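Local coordinates for acyl-CoA dehydrogenase domain protein Tcur3481 (Thermomonospora curvata, PDB 6WY9) that probably acts as an FAD-dependent acyl-CoA dehydrogenase, a flavoprotein of the family that oxidises acyl-CoA thioesters, at residues L53-G63 against L108-S116. Sequence-based numbering, arbitrary orientation.
Sequences LGVALPEAAGG and LLPGVVDGS
Ala-61 sits over one face of the Pro-110 ring, and the flat peptide group joining it to Gly-62 is itself met on two sides. Val-113 CG2 comes to Ala-61 O from above one face and beyond the oxygen, at 3.4 Å, while Pro-110 CA lies near the amide plane, slightly to the other face, 3.6 Å from Ala-61 O. The methyl of Ala-61 turns past the proline ring to touch Leu-109 CB at 3.5 Å. Val-113 packs between Leu-57 and residues Ala-61 to Gly-63: with CG1 anti to its backbone N (chi1 164°), that methyl faces Gly-62 and leaves CG2 between Ala-61 and Leu-57. Leu-57 presents a single branch, its CD2 lying 3.8 Å from Val-113 CG2, and crosses Val-112 at about a right angle. Further along, Leu-53 reaches the end of helix 109-113, where CD1 lies 3.6 Å from Val-112 O and also borders Gly-115. Within 53-63, Pro-58 O accepts from Ala-61 N and Gly-63 N on opposite faces of its plane.

Helix 87-100 backs Leu-109 and Val-112, and Trp-44 of helix 41-49 touches Leu-53; the contact joins the loop between helices 41-49 and 67-80 to the short helix 109-113 of the N-terminal helical domain. No direct hydrogen bond crosses it; one water donates to Val-113 O (2.8 Å) and weakly accepts from Gly-54 N. Cohesion therefore rests on close van der Waals packing, methyl against methyl and methyl against carbonyl oxygen, with that water as the polar bridge, while the backbone of 53-63 is bonded within itself and to residues 64-66, and not to the helix.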
ATOM      1  N   LEU B  53       7.547  38.574   0.724  1.00 45.48           N
ATOM      2  CA  LEU B  53       8.646  38.145  -0.143  1.00 47.12           C
ATOM      3  C   LEU B  53       9.983  38.345   0.548  1.00 49.62           C
ATOM      4  O   LEU B  53      10.967  37.664   0.221  1.00 52.23           O
ATOM      5  CB  LEU B  53       8.626  38.900  -1.488  1.00 47.77           C
ATOM      6  CG  LEU B  53       7.333  38.764  -2.324  1.00 46.40           C
ATOM      7  CD1 LEU B  53       7.441  39.575  -3.614  1.00 48.79           C
ATOM      8  CD2 LEU B  53       6.913  37.276  -2.641  1.00 43.41           C
ATOM      9  N   GLY B  54      10.045  39.281   1.496  1.00 48.03           N
ATOM     10  CA  GLY B  54      11.298  39.577   2.147  1.00 49.49           C
ATOM     11  C   GLY B  54      11.551  38.803   3.405  1.00 50.78           C
ATOM     12  O   GLY B  54      12.682  38.803   3.913  1.00 53.04           O
ATOM     13  N   VAL B  55      10.523  38.119   3.914  1.00 50.26           N
ATOM     14  CA  VAL B  55      10.620  37.554   5.259  1.00 53.23           C
ATOM     15  C   VAL B  55      11.743  36.521   5.338  1.00 51.67           C
ATOM     16  O   VAL B  55      12.506  36.506   6.307  1.00 52.71           O
ATOM     17  CB  VAL B  55       9.252  36.992   5.718  1.00 53.51           C
ATOM     18  CG1 VAL B  55       8.879  35.759   4.951  1.00 50.76           C
ATOM     19  CG2 VAL B  55       9.287  36.706   7.183  1.00 57.11           C
ATOM     20  N   ALA B  56      11.919  35.701   4.296  1.00 50.82           N
ATOM     21  CA  ALA B  56      12.982  34.680   4.292  1.00 51.95           C
ATOM     22  C   ALA B  56      14.356  35.185   3.840  1.00 54.54           C
ATOM     23  O   ALA B  56      15.337  34.434   3.953  1.00 56.45           O
ATOM     24  CB  ALA B  56      12.590  33.502   3.393  1.00 51.88           C
ATOM     25  N   LEU B  57      14.464  36.410   3.331  1.00 53.74           N
ATOM     26  CA  LEU B  57      15.681  36.924   2.705  1.00 55.44           C
ATOM     27  C   LEU B  57      16.484  37.771   3.674  1.00 57.19           C
ATOM     28  O   LEU B  57      15.983  38.183   4.722  1.00 57.03           O
ATOM     29  CB  LEU B  57      15.325  37.748   1.464  1.00 56.97           C
ATOM     30  CG  LEU B  57      15.144  36.890   0.203  1.00 57.52           C
ATOM     31  CD1 LEU B  57      14.350  35.684   0.556  1.00 55.88           C
ATOM     32  CD2 LEU B  57      14.422  37.652  -0.882  1.00 57.45           C
ATOM     33  N   PRO B  58      17.737  38.099   3.331  1.00 60.15           N
ATOM     34  CA  PRO B  58      18.606  38.763   4.301  1.00 63.82           C
ATOM     35  C   PRO B  58      18.184  40.199   4.587  1.00 67.14           C
ATOM     36  O   PRO B  58      17.558  40.879   3.768  1.00 66.68           O
ATOM     37  CB  PRO B  58      19.992  38.732   3.624  1.00 66.87           C
ATOM     38  CG  PRO B  58      19.844  37.788   2.455  1.00 64.05           C
ATOM     39  CD  PRO B  58      18.430  37.908   2.041  1.00 60.18           C
ATOM     40  N   GLU B  59      18.587  40.670   5.767  1.00 70.51           N
ATOM     41  CA  GLU B  59      18.308  42.050   6.152  1.00 73.74           C
ATOM     42  C   GLU B  59      19.020  43.041   5.241  1.00 74.20           C
ATOM     43  O   GLU B  59      18.442  44.070   4.871  1.00 76.06           O
ATOM     44  CB  GLU B  59      18.707  42.277   7.613  1.00 81.35           C
ATOM     45  CG  GLU B  59      17.801  41.557   8.625  1.00 82.54           C
ATOM     46  CD  GLU B  59      18.211  41.822  10.066  1.00 89.27           C
ATOM     47  OE1 GLU B  59      19.352  42.273  10.293  1.00 94.89           O
ATOM     48  OE2 GLU B  59      17.394  41.582  10.974  1.00 89.33           O
ATOM     49  N   ALA B  60      20.272  42.757   4.859  1.00 72.72           N
ATOM     50  CA  ALA B  60      20.989  43.682   3.983  1.00 74.31           C
ATOM     51  C   ALA B  60      20.254  43.940   2.666  1.00 73.93           C
ATOM     52  O   ALA B  60      20.505  44.966   2.031  1.00 78.16           O
ATOM     53  CB  ALA B  60      22.409  43.174   3.710  1.00 74.35           C
ATOM     54  N   ALA B  61      19.350  43.052   2.241  1.00 71.26           N
ATOM     55  CA  ALA B  61      18.519  43.282   1.061  1.00 71.86           C
ATOM     56  C   ALA B  61      17.132  43.806   1.410  1.00 71.00           C
ATOM     57  O   ALA B  61      16.260  43.867   0.530  1.00 71.02           O
ATOM     58  CB  ALA B  61      18.379  41.998   0.229  1.00 68.47           C
ATOM     59  N   GLY B  62      16.894  44.159   2.672  1.00 69.84           N
ATOM     60  CA  GLY B  62      15.596  44.633   3.106  1.00 66.93           C
ATOM     61  C   GLY B  62      14.666  43.568   3.637  1.00 62.26           C
ATOM     62  O   GLY B  62      13.516  43.886   3.965  1.00 60.53           O
ATOM     63  N   GLY B  63      15.110  42.315   3.725  1.00 60.98           N
ATOM     64  CA  GLY B  63      14.275  41.245   4.243  1.00 58.35           C
ATOM     65  C   GLY B  63      14.287  41.170   5.765  1.00 59.12           C
ATOM     66  O   GLY B  63      14.888  41.984   6.462  1.00 61.81           O
ATOM     67  N   LEU B 108      20.781  41.795  -6.714  1.00 59.87           N
ATOM     68  CA  LEU B 108      19.457  41.582  -7.290  1.00 58.26           C
ATOM     69  C   LEU B 108      18.368  41.398  -6.230  1.00 57.34           C
ATOM     70  O   LEU B 108      17.174  41.439  -6.565  1.00 55.52           O
ATOM     71  CB  LEU B 108      19.480  40.358  -8.230  1.00 56.88           C
ATOM     72  CG  LEU B 108      20.484  40.319  -9.395  1.00 58.51           C
ATOM     73  CD1 LEU B 108      20.392  38.974 -10.107  1.00 57.28           C
ATOM     74  CD2 LEU B 108      20.168  41.402 -10.378  1.00 59.75           C
ATOM     75  N   LEU B 109      18.742  41.169  -4.967  1.00 58.18           N
ATOM     76  CA  LEU B 109      17.791  40.698  -3.956  1.00 55.49           C
ATOM     77  C   LEU B 109      16.832  41.811  -3.528  1.00 54.67           C
ATOM     78  O   LEU B 109      15.645  41.551  -3.289  1.00 52.54           O
ATOM     79  CB  LEU B 109      18.554  40.121  -2.748  1.00 56.59           C
ATOM     80  CG  LEU B 109      19.356  38.830  -3.064  1.00 56.08           C
ATOM     81  CD1 LEU B 109      20.237  38.282  -1.912  1.00 56.63           C
ATOM     82  CD2 LEU B 109      18.403  37.737  -3.569  1.00 53.40           C
ATOM     83  N   PRO B 110      17.296  43.051  -3.392  1.00 55.89           N
ATOM     84  CA  PRO B 110      16.342  44.124  -3.089  1.00 56.13           C
ATOM     85  C   PRO B 110      15.154  44.134  -4.037  1.00 55.33           C
ATOM     86  O   PRO B 110      14.021  44.299  -3.576  1.00 55.16           O
ATOM     87  CB  PRO B 110      17.211  45.382  -3.200  1.00 58.60           C
ATOM     88  CG  PRO B 110      18.539  44.884  -2.682  1.00 59.22           C
ATOM     89  CD  PRO B 110      18.686  43.551  -3.363  1.00 57.45           C
ATOM     90  N   GLY B 111      15.373  43.939  -5.343  1.00 55.03           N
ATOM     91  CA  GLY B 111      14.251  43.916  -6.266  1.00 54.93           C
ATOM     92  C   GLY B 111      13.322  42.727  -6.044  1.00 53.55           C
ATOM     93  O   GLY B 111      12.129  42.798  -6.359  1.00 55.15           O
ATOM     94  N   VAL B 112      13.845  41.621  -5.513  1.00 50.20           N
ATOM     95  CA  VAL B 112      12.962  40.507  -5.163  1.00 48.95           C
ATOM     96  C   VAL B 112      12.125  40.859  -3.937  1.00 50.77           C
ATOM     97  O   VAL B 112      10.920  40.577  -3.881  1.00 50.03           O
ATOM     98  CB  VAL B 112      13.768  39.220  -4.920  1.00 48.02           C
ATOM     99  CG1 VAL B 112      12.830  38.098  -4.406  1.00 46.39           C
ATOM    100  CG2 VAL B 112      14.526  38.782  -6.191  1.00 47.91           C
ATOM    101  N   VAL B 113      12.752  41.462  -2.927  1.00 52.56           N
ATOM    102  CA  VAL B 113      12.038  41.824  -1.703  1.00 54.42           C
ATOM    103  C   VAL B 113      10.865  42.746  -2.020  1.00 54.42           C
ATOM    104  O   VAL B 113       9.749  42.559  -1.512  1.00 53.61           O
ATOM    105  CB  VAL B 113      13.017  42.461  -0.693  1.00 57.52           C
ATOM    106  CG1 VAL B 113      12.281  43.202   0.429  1.00 58.98           C
ATOM    107  CG2 VAL B 113      13.981  41.385  -0.155  1.00 57.78           C
ATOM    108  N   ASP B 114      11.091  43.755  -2.868  1.00 54.14           N
ATOM    109  CA  ASP B 114      10.051  44.753  -3.093  1.00 55.48           C
ATOM    110  C   ASP B 114       9.062  44.366  -4.197  1.00 54.69           C
ATOM    111  O   ASP B 114       8.139  45.134  -4.467  1.00 55.85           O
ATOM    112  CB  ASP B 114      10.679  46.154  -3.351  1.00 58.64           C
ATOM    113  CG  ASP B 114      11.341  46.313  -4.741  1.00 60.60           C
ATOM    114  OD1 ASP B 114      11.247  45.408  -5.579  1.00 60.68           O
ATOM    115  OD2 ASP B 114      11.964  47.380  -4.998  1.00 64.45           O
ATOM    116  N   GLY B 115       9.227  43.199  -4.823  1.00 56.31           N
ATOM    117  CA  GLY B 115       8.272  42.654  -5.778  1.00 57.49           C
ATOM    118  C   GLY B 115       8.508  42.962  -7.250  1.00 58.21           C
ATOM    119  O   GLY B 115       7.786  42.425  -8.096  1.00 59.90           O
ATOM    120  N   SER B 116       9.500  43.792  -7.597  1.00 55.61           N
ATOM    121  CA  SER B 116       9.718  44.159  -8.993  1.00 55.19           C
ATOM    122  C   SER B 116      10.511  43.134  -9.792  1.00 54.17           C
ATOM    123  O   SER B 116      10.556  43.247 -11.023  1.00 56.16           O
ATOM    124  CB  SER B 116      10.436  45.510  -9.060  1.00 58.53           C
ATOM    125  OG  SER B 116      11.600  45.453  -8.263  1.00 58.67           O
TER
HETATM  126  O   HOH W   1       8.194  41.762   0.634  1.00 49.12           O